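Local coordinates for protein beta-1,4-exocellulase (Thermobifida fusca, PDB 4B4H) that forms the catalytic domain of a glycoside hydrolase family 6 cellobiohydrolase, which probably degrades cellulose by cleaving its beta-1,4-glycosidic bonds, at residues Ser29-Glu34 with Tyr349-Pro354; Ala37-Arg42 with Asn225-Ser230; Asp136-Leu141 with Asn182-Ala187. All coordinates share one frame; numbering follows the deposited sequence.

In the fold
The three contacts gather around one largely parallel sheet of the catalytic domain. Along the chain the order is 29-34, 37-42, 136-141, 182-187, 225-230 and 349-354, so interaction 3 falls within the span of interaction 2, which falls within that of interaction 1. They reach the sheet through strands 38-40, 180-185 and 346-350 and the loops that follow strands 127-133 and 221-224. The centre of interaction 2 lies about 12 Å from the centres of the other two, whose own centres are about 23 Å apart, and it touches both. Between them they hold residues predicted to bind substrate (interactions 1 and 2) and the predicted proton donor (interaction 3).

Interaction 1. Residues Ser29-Glu34 with Tyr349-Pro354; sequences SAVANE and YVWVKP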
loop_
_atom_site.group_PDB
_atom_site.type_symbol
_atom_site.label_atom_id
_atom_site.label_comp_id
_atom_site.label_asym_id
_atom_site.label_seq_id
_atom_site.Cartn_x
_atom_site.Cartn_y
_atom_site.Cartn_z
ATOM N N SER A 29 9.181 -11.829 -18.812
ATOM C CA SER A 29 8.292 -11.308 -19.856
ATOM C C SER A 29 6.821 -11.616 -19.578
ATOM O O SER A 29 5.939 -10.861 -19.998
ATOM C CB SER A 29 8.702 -11.798 -21.251
ATOM O OG SER A 29 8.418 -13.179 -21.403
ATOM N N ALA A 30 6.578 -12.709 -18.849
ATOM C CA ALA A 30 5.232 -13.168 -18.494
ATOM C C ALA A 30 4.439 -12.125 -17.708
ATOM O O ALA A 30 3.210 -12.100 -17.754
ATOM C CB ALA A 30 5.312 -14.462 -17.704
ATOM N N VAL A 31 5.152 -11.270 -16.993
ATOM C CA VAL A 31 4.504 -10.220 -16.213
ATOM C C VAL A 31 4.958 -8.819 -16.584
ATOM O O VAL A 31 4.493 -7.863 -15.997
ATOM C CB VAL A 31 4.672 -10.429 -14.690
ATOM C CG1 VAL A 31 3.895 -11.650 -14.227
ATOM C CG2 VAL A 31 6.142 -10.542 -14.311
ATOM N N ALA A 32 5.830 -8.688 -17.581
ATOM C CA ALA A 32 6.380 -7.367 -17.893
ATOM C C ALA A 32 5.364 -6.400 -18.506
ATOM O O ALA A 32 5.638 -5.206 -18.586
ATOM C CB ALA A 32 7.616 -7.480 -18.765
ATOM N N ASN A 33 4.206 -6.916 -18.932
ATOM C CA ASN A 33 3.119 -6.121 -19.502
ATOM C C ASN A 33 2.034 -5.777 -18.478
ATOM O O ASN A 33 0.934 -5.365 -18.851
ATOM C CB ASN A 33 2.470 -6.872 -20.674
ATOM C CG ASN A 33 3.442 -7.158 -21.803
ATOM O OD1 ASN A 33 3.712 -8.314 -22.125
ATOM N ND2 ASN A 33 3.966 -6.106 -22.413
ATOM N N GLU A 34 2.321 -5.985 -17.195
ATOM C CA GLU A 34 1.350 -5.674 -16.160
ATOM C C GLU A 34 1.484 -4.208 -15.788
ATOM O O GLU A 34 2.562 -3.634 -15.937
ATOM C CB GLU A 34 1.533 -6.578 -14.943
ATOM C CG GLU A 34 1.229 -8.047 -15.231
ATOM C CD GLU A 34 -0.117 -8.260 -15.913
ATOM O OE1 GLU A 34 -1.152 -7.778 -15.411
ATOM O OE2 GLU A 34 -0.131 -8.926 -16.973
ATOM N N TYR A 349 -8.481 -4.806 -7.962
ATOM C CA TYR A 349 -7.186 -5.199 -7.440
ATOM C C TYR A 349 -6.133 -4.538 -8.311
ATOM O O TYR A 349 -6.233 -4.558 -9.531
ATOM C CB TYR A 349 -7.019 -6.721 -7.434
ATOM C CG TYR A 349 -8.014 -7.487 -6.577
ATOM C CD1 TYR A 349 -8.653 -6.908 -5.474
ATOM C CD2 TYR A 349 -8.288 -8.831 -6.855
ATOM C CE1 TYR A 349 -9.555 -7.636 -4.701
ATOM C CE2 TYR A 349 -9.169 -9.563 -6.085
ATOM C CZ TYR A 349 -9.810 -8.976 -5.023
ATOM O OH TYR A 349 -10.688 -9.740 -4.288
ATOM N N VAL A 350 -5.129 -3.935 -7.669
ATOM C CA VAL A 350 -4.105 -3.162 -8.366
ATOM C C VAL A 350 -2.691 -3.628 -7.989
ATOM O O VAL A 350 -2.534 -4.301 -7.001
ATOM C CB VAL A 350 -4.301 -1.647 -8.114
ATOM C CG1 VAL A 350 -5.595 -1.172 -8.764
ATOM C CG2 VAL A 350 -4.336 -1.294 -6.628
ATOM N N TRP A 351 -1.700 -3.375 -8.844
ATOM C CA TRP A 351 -0.307 -3.559 -8.474
ATOM C C TRP A 351 0.268 -2.187 -8.261
ATOM O O TRP A 351 0.765 -1.570 -9.212
ATOM C CB TRP A 351 0.448 -4.309 -9.579
ATOM C CG TRP A 351 0.290 -5.818 -9.563
ATOM C CD1 TRP A 351 -0.659 -6.574 -8.871
ATOM C CD2 TRP A 351 1.098 -6.803 -10.293
ATOM N NE1 TRP A 351 -0.490 -7.925 -9.116
ATOM C CE2 TRP A 351 0.539 -8.119 -9.970
ATOM C CE3 TRP A 351 2.172 -6.725 -11.180
ATOM C CZ2 TRP A 351 1.098 -9.295 -10.471
ATOM C CZ3 TRP A 351 2.709 -7.910 -11.682
ATOM C CH2 TRP A 351 2.169 -9.160 -11.349
ATOM N N VAL A 352 0.230 -1.692 -7.026
ATOM C CA VAL A 352 0.739 -0.343 -6.755
ATOM C C VAL A 352 2.267 -0.402 -6.580
ATOM O O VAL A 352 3.003 0.183 -7.390
ATOM C CB VAL A 352 -0.017 0.344 -5.598
ATOM C CG1 VAL A 352 0.674 1.629 -5.180
ATOM C CG2 VAL A 352 -1.436 0.670 -6.027
ATOM N N LYS A 353 2.747 -1.176 -5.603
ATOM C CA LYS A 353 4.174 -1.520 -5.518
ATOM C C LYS A 353 4.642 -2.277 -6.759
ATOM O O LYS A 353 4.070 -3.308 -7.089
ATOM C CB LYS A 353 4.457 -2.348 -4.248
ATOM C CG LYS A 353 5.887 -2.835 -4.068
ATOM C CD LYS A 353 6.848 -1.759 -3.595
ATOM C CE LYS A 353 8.258 -2.303 -3.689
ATOM N NZ LYS A 353 9.226 -1.205 -3.418
ATOM N N PRO A 354 5.686 -1.776 -7.440
ATOM C CA PRO A 354 6.162 -2.541 -8.598
ATOM C C PRO A 354 7.085 -3.695 -8.177
ATOM O O PRO A 354 8.160 -3.460 -7.655
ATOM C CB PRO A 354 6.923 -1.498 -9.433
ATOM C CG PRO A 354 6.730 -0.179 -8.730
ATOM C CD PRO A 354 6.427 -0.513 -7.297
#
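The indole of Trp351 meets Val31 and Glu34 along its six-membered ring. Val31 comes in at the edge, near the ring plane, with CG1 4.2 Å from Trp351 CH2. Glu34 approaches obliquely with its aliphatic portion: CB lies 3.7 Å from Trp351 CZ3, and Glu34 CG follows at 3.8 Å from the same ring carbon. The other flat group, the carboxylate of Glu34, is turned by 68° against the indole plane, so the two do not stack. What touches the ring is the methylene part of the acid, whose chain bends at CB-CG (chi2 -51°), and the side chain also packs on Arg337.

Both residues that touch the indole from 29-34 belong to one type I turn. Val31 opens it and Glu34 closes it, with Glu34 N bonded to Val31 O at 3.1 Å, and this fold of the backbone presents the two side chains to the same ring. On the other segment, Trp351 CG stands anti to the carbonyl carbon (chi1 -82°), which carries the indole towards the turn, while NE1, on the five-membered ring, donates to the backbone oxygen of Glu336. One hydrogen bond at the pyrrole side and apolar contact at the benzo side together restrain the rotation of the indole. A leucine here would probably leave Glu336 O without its indole donor and open a gap beside Val31 and the methylenes of Glu34.

Lys353, predicted to bind substrate, follows two residues later, with its NZ bonded to Ser358 O. The arrangement joins the loop between helix 16-24 and strand 38-40 to the segment leaving the C-terminal end of strand 346-350, the end of the parallel strands at which the family 6 distorted beta/alpha barrel carries its active site.

Interaction 2. Residues Ala37-Arg42 with Asn225-Ser230; sequences AVWLDR and NTANYS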
loop_
_atom_site.group_PDB
_atom_site.type_symbol
_atom_site.label_atom_id
_atom_site.label_comp_id
_atom_site.label_asym_id
_atom_site.label_seq_id
_atom_site.Cartn_x
_atom_site.Cartn_y
_atom_site.Cartn_z
ATOM N N ALA A 37 2.087 1.162 -10.468
ATOM C CA ALA A 37 1.961 2.575 -10.166
ATOM C C ALA A 37 3.297 3.290 -10.312
ATOM O O ALA A 37 4.351 2.681 -10.148
ATOM C CB ALA A 37 1.401 2.751 -8.762
ATOM N N VAL A 38 3.249 4.575 -10.652
ATOM C CA VAL A 38 4.452 5.395 -10.689
ATOM C C VAL A 38 4.528 6.074 -9.334
ATOM O O VAL A 38 3.562 6.683 -8.894
ATOM C CB VAL A 38 4.399 6.427 -11.842
ATOM C CG1 VAL A 38 5.481 7.494 -11.674
ATOM C CG2 VAL A 38 4.516 5.720 -13.196
ATOM N N TRP A 39 5.666 5.931 -8.664
ATOM C CA TRP A 39 5.827 6.445 -7.298
ATOM C C TRP A 39 6.485 7.790 -7.239
ATOM O O TRP A 39 7.656 7.939 -7.604
ATOM C CB TRP A 39 6.621 5.465 -6.455
ATOM C CG TRP A 39 5.828 4.244 -6.081
ATOM C CD1 TRP A 39 5.240 3.311 -6.941
ATOM C CD2 TRP A 39 5.467 3.783 -4.730
ATOM N NE1 TRP A 39 4.570 2.353 -6.228
ATOM C CE2 TRP A 39 4.674 2.556 -4.913
ATOM C CE3 TRP A 39 5.735 4.227 -3.442
ATOM C CZ2 TRP A 39 4.169 1.838 -3.841
ATOM C CZ3 TRP A 39 5.226 3.491 -2.366
ATOM C CH2 TRP A 39 4.469 2.320 -2.564
ATOM N N LEU A 40 5.752 8.789 -6.764
ATOM C CA LEU A 40 6.379 10.092 -6.539
ATOM C C LEU A 40 6.734 10.209 -5.057
ATOM O O LEU A 40 5.990 10.783 -4.260
ATOM C CB LEU A 40 5.509 11.260 -7.033
ATOM C CG LEU A 40 4.854 11.188 -8.429
ATOM C CD1 LEU A 40 4.095 12.467 -8.768
ATOM C CD2 LEU A 40 5.830 10.863 -9.555
ATOM N N ASP A 41 7.858 9.596 -4.699
ATOM C CA ASP A 41 8.237 9.412 -3.311
ATOM C C ASP A 41 9.256 10.443 -2.849
ATOM O O ASP A 41 9.792 10.343 -1.743
ATOM C CB ASP A 41 8.748 7.985 -3.092
ATOM C CG ASP A 41 10.010 7.679 -3.883
ATOM O OD1 ASP A 41 10.185 8.179 -5.021
ATOM O OD2 ASP A 41 10.845 6.909 -3.360
ATOM N N ARG A 42 9.517 11.428 -3.706
ATOM C CA ARG A 42 10.378 12.558 -3.352
ATOM C C ARG A 42 10.189 13.666 -4.383
ATOM O O ARG A 42 9.667 13.424 -5.472
ATOM C CB ARG A 42 11.852 12.136 -3.217
ATOM C CG ARG A 42 12.438 11.462 -4.450
ATOM C CD ARG A 42 13.724 10.717 -4.131
ATOM N NE ARG A 42 14.412 10.319 -5.357
ATOM C CZ ARG A 42 14.000 9.349 -6.167
ATOM N NH1 ARG A 42 12.899 8.667 -5.887
ATOM N NH2 ARG A 42 14.691 9.060 -7.260
ATOM N N ASN A 225 -3.448 -2.591 1.756
ATOM C CA ASN A 225 -2.362 -3.533 1.504
ATOM C C ASN A 225 -1.224 -2.959 0.657
ATOM O O ASN A 225 -0.421 -3.720 0.121
ATOM C CB ASN A 225 -2.901 -4.814 0.837
ATOM C CG ASN A 225 -2.094 -6.031 1.177
ATOM O OD1 ASN A 225 -1.489 -6.106 2.242
ATOM N ND2 ASN A 225 -2.086 -7.015 0.269
ATOM N N THR A 226 -1.153 -1.626 0.543
ATOM C CA THR A 226 -0.242 -1.003 -0.439
ATOM C C THR A 226 1.193 -1.344 -0.083
ATOM O O THR A 226 1.626 -1.112 1.051
ATOM C CB THR A 226 -0.382 0.527 -0.529
ATOM O OG1 THR A 226 -1.756 0.877 -0.631
ATOM C CG2 THR A 226 0.343 1.013 -1.768
ATOM N N ALA A 227 1.912 -1.903 -1.053
ATOM C CA ALA A 227 3.287 -2.382 -0.861
ATOM C C ALA A 227 3.443 -3.444 0.238
ATOM O O ALA A 227 4.577 -3.727 0.678
ATOM C CB ALA A 227 4.237 -1.214 -0.605
ATOM N N ASN A 228 2.328 -4.040 0.668
ATOM C CA ASN A 228 2.370 -5.037 1.746
ATOM C C ASN A 228 2.054 -6.438 1.218
ATOM O O ASN A 228 2.152 -6.705 0.015
ATOM C CB ASN A 228 1.439 -4.639 2.927
ATOM C CG ASN A 228 1.951 -5.100 4.299
ATOM O OD1 ASN A 228 1.887 -6.279 4.641
ATOM N ND2 ASN A 228 2.409 -4.139 5.112
ATOM N N TYR A 229 1.738 -7.337 2.133
ATOM C CA TYR A 229 1.755 -8.768 1.805
ATOM C C TYR A 229 0.549 -9.534 2.364
ATOM O O TYR A 229 0.486 -10.754 2.238
ATOM C CB TYR A 229 3.053 -9.412 2.323
ATOM C CG TYR A 229 4.347 -8.812 1.793
ATOM C CD1 TYR A 229 4.984 -7.743 2.452
ATOM C CD2 TYR A 229 4.963 -9.325 0.651
ATOM C CE1 TYR A 229 6.168 -7.196 1.971
ATOM C CE2 TYR A 229 6.141 -8.775 0.173
ATOM C CZ TYR A 229 6.758 -7.726 0.852
ATOM O OH TYR A 229 7.936 -7.219 0.357
ATOM N N SER A 230 -0.403 -8.824 2.966
ATOM C CA SER A 230 -1.563 -9.433 3.611
ATOM C C SER A 230 -2.443 -10.080 2.552
ATOM O O SER A 230 -2.508 -9.584 1.424
ATOM C CB SER A 230 -2.333 -8.420 4.464
ATOM O OG SER A 230 -1.695 -8.267 5.734
#
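Trp39 meets the turn Asn225-Asn228 with one corner of its indole, CH2, and the two residues at the centre of the turn supply the partners. Asn225 begins the turn, its OD1 accepting from Ser230 N at 3.0 Å, in the carbonyl plane and on a lone pair. Thr226 follows and offers its methyl, CG2 lying 4.4 Å from Trp39 CH2. Its hydroxyl bonds outside the segment, to Asp185.

Ala227 makes the closer approach, with CB 4.0 Å from Trp39 CH2. Both methyls come in obliquely to the ring. Ala227 has a positive phi of 58°, as the third position of a type II turn requires, and its backbone N donates to Asp287 OD2. Asn228 closes the turn through its N, bonded to Asn225 O at 2.8 Å. In its side chain, Asn228 OD1 accepts from Tyr229 N at 2.7 Å, the donor tilted 22° from the carbonyl plane. Tyr229 directs its hydroxyl to Asp359, the predicted proton acceptor, and Ser230 ends the walk with its OG bonded to His188 ND1.

On the strand side, Trp39 CG stands anti to the carbonyl carbon (chi1 -73°), which turns the indole toward 225-230. Its NE1 donates to Val352 O, which leaves carbon to face the turn. No hydrogen bond crosses between the segments. The contact is van der Waals packing of one aromatic corner against two methyl groups, while polar groups of 225-230 bond within the segment or to Asp185, Asp287, His188 and Asp359, the last two of these predicted to be substrate-binding and catalytic, respectively. Such chemistry is consistent with a turn held by its own bonds that packs on Trp39, with Trp39 and Asn228 both predicted to bind substrate.

Interaction 3. Residues Asp136-Leu141 with Asn182-Ala187; sequences DSLPNL and NYIDAA
Pro139 lays its ring carbon CG against the methyl of Ala187, CB at 3.9 Å, and the neighbouring Leu138 just reaches Ile184, CD1 to CG2 at 4.5 Å. Between this apolar side and Asp136 the segments are joined by water. Asp185 OD2 accepts from two waters: one takes Asp136 N at 2.9 Å, the other Ser137 N at 2.8 Å. A third water donates to Asp185 O and to Ser137 OG.

The same OD2 also receives Ala187 N at 3.1 Å, from above the carboxylate plane, closing an Asx turn. With CG anti to the backbone N (chi1 -176°), Asp185 points this oxygen at the bridging waters, while OD1 is bonded to Thr226 OG1. Asp136 has its own support: Asn140 ND2 reaches OD1 at 3.1 Å in a nearly straight bond (171°), coming from above the carboxylate plane, and also donates to Ser137 O.

Asp136 is the predicted proton donor, close to Asp88 and Trp191. A predicted catalytic acid on the loop after strand 127-133, its backbone N bridged by water to the C-terminal end of the adjacent parallel strand 180-185, is in keeping with the family 6 active site.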
loop_
_atom_site.group_PDB
_atom_site.type_symbol
_atom_site.label_atom_id
_atom_site.label_comp_id
_atom_site.label_asym_id
_atom_site.label_seq_id
_atom_site.Cartn_x
_atom_site.Cartn_y
_atom_site.Cartn_z
ATOM N N ASP A 136 1.407 4.653 4.823
ATOM C CA ASP A 136 2.097 4.648 6.122
ATOM C C ASP A 136 1.964 6.010 6.830
ATOM O O ASP A 136 2.953 6.509 7.402
ATOM C CB ASP A 136 3.581 4.275 5.957
ATOM C CG ASP A 136 4.271 4.044 7.283
ATOM O OD1 ASP A 136 3.594 3.660 8.255
ATOM O OD2 ASP A 136 5.492 4.263 7.376
ATOM N N SER A 137 0.773 6.603 6.800
ATOM C CA SER A 137 0.544 7.928 7.392
ATOM C C SER A 137 -0.484 7.892 8.517
ATOM O O SER A 137 -0.174 7.486 9.633
ATOM C CB SER A 137 0.173 8.974 6.321
ATOM O OG SER A 137 -1.012 8.632 5.615
ATOM N N LEU A 138 -1.721 8.263 8.200
ATOM C CA LEU A 138 -2.764 8.484 9.197
ATOM C C LEU A 138 -2.933 7.418 10.287
ATOM O O LEU A 138 -3.181 7.770 11.447
ATOM C CB LEU A 138 -4.111 8.739 8.499
ATOM C CG LEU A 138 -4.161 10.015 7.648
ATOM C CD1 LEU A 138 -5.495 10.151 6.944
ATOM C CD2 LEU A 138 -3.831 11.272 8.452
ATOM N N PRO A 139 -2.850 6.110 9.937
ATOM C CA PRO A 139 -3.100 5.129 11.014
ATOM C C PRO A 139 -2.014 5.102 12.109
ATOM O O PRO A 139 -2.264 4.608 13.209
ATOM C CB PRO A 139 -3.202 3.788 10.255
ATOM C CG PRO A 139 -3.614 4.195 8.854
ATOM C CD PRO A 139 -2.841 5.461 8.609
ATOM N N ASN A 140 -0.844 5.675 11.827
ATOM C CA ASN A 140 0.185 5.841 12.864
ATOM C C ASN A 140 -0.317 6.720 14.013
ATOM O O ASN A 140 0.060 6.507 15.167
ATOM C CB ASN A 140 1.465 6.440 12.293
ATOM C CG ASN A 140 2.227 5.463 11.425
ATOM O OD1 ASN A 140 2.809 4.497 11.907
ATOM N ND2 ASN A 140 2.250 5.730 10.133
ATOM N N LEU A 141 -1.170 7.694 13.694
ATOM C CA LEU A 141 -1.710 8.617 14.695
ATOM C C LEU A 141 -2.796 7.995 15.566
ATOM O O LEU A 141 -3.242 8.613 16.533
ATOM C CB LEU A 141 -2.188 9.921 14.051
ATOM C CG LEU A 141 -1.183 10.551 13.086
ATOM C CD1 LEU A 141 -1.764 11.811 12.477
ATOM C CD2 LEU A 141 0.153 10.853 13.742
ATOM N N ASN A 182 -8.844 10.245 -6.236
ATOM C CA ASN A 182 -8.053 10.099 -5.005
ATOM C C ASN A 182 -8.445 8.906 -4.170
ATOM O O ASN A 182 -9.593 8.785 -3.778
ATOM C CB ASN A 182 -8.247 11.334 -4.113
ATOM C CG ASN A 182 -7.611 12.600 -4.675
ATOM O OD1 ASN A 182 -6.582 12.568 -5.352
ATOM N ND2 ASN A 182 -8.246 13.723 -4.409
ATOM N N TYR A 183 -7.468 8.079 -3.814
ATOM C CA TYR A 183 -7.701 7.006 -2.856
ATOM C C TYR A 183 -6.801 7.217 -1.653
ATOM O O TYR A 183 -5.586 7.275 -1.786
ATOM C CB TYR A 183 -7.460 5.617 -3.484
ATOM C CG TYR A 183 -8.454 5.275 -4.552
ATOM C CD1 TYR A 183 -8.416 5.909 -5.801
ATOM C CD2 TYR A 183 -9.423 4.314 -4.324
ATOM C CE1 TYR A 183 -9.358 5.614 -6.783
ATOM C CE2 TYR A 183 -10.363 4.002 -5.297
ATOM C CZ TYR A 183 -10.308 4.637 -6.539
ATOM O OH TYR A 183 -11.241 4.338 -7.519
ATOM N N ILE A 184 -7.409 7.295 -0.471
ATOM C CA ILE A 184 -6.629 7.435 0.766
ATOM C C ILE A 184 -6.116 6.065 1.183
ATOM O O ILE A 184 -6.859 5.083 1.199
ATOM C CB ILE A 184 -7.453 8.037 1.925
ATOM C CG1 ILE A 184 -7.855 9.491 1.628
ATOM C CG2 ILE A 184 -6.651 7.967 3.224
ATOM C CD1 ILE A 184 -8.911 10.058 2.548
ATOM N N ASP A 185 -4.828 5.975 1.488
ATOM C CA ASP A 185 -4.283 4.732 1.966
ATOM C C ASP A 185 -4.893 4.366 3.319
ATOM O O ASP A 185 -4.992 5.209 4.209
ATOM C CB ASP A 185 -2.765 4.783 2.091
ATOM C CG ASP A 185 -2.202 3.453 2.485
ATOM O OD1 ASP A 185 -2.006 2.606 1.576
ATOM O OD2 ASP A 185 -2.004 3.241 3.702
ATOM N N ALA A 186 -5.250 3.092 3.480
ATOM C CA ALA A 186 -5.996 2.615 4.645
ATOM C C ALA A 186 -5.287 1.434 5.309
ATOM O O ALA A 186 -5.924 0.494 5.829
ATOM C CB ALA A 186 -7.401 2.215 4.203
ATOM N N ALA A 187 -3.958 1.500 5.284
ATOM C CA ALA A 187 -3.121 0.481 5.902
ATOM C C ALA A 187 -3.548 -0.926 5.448
ATOM O O ALA A 187 -3.819 -1.169 4.257
ATOM C CB ALA A 187 -3.192 0.596 7.427
HETATM O O HOH W 1 0.369 1.973 4.811
HETATM O O HOH W 2 -3.838 7.025 5.586
HETATM O O HOH W 3 -1.463 5.653 5.507
#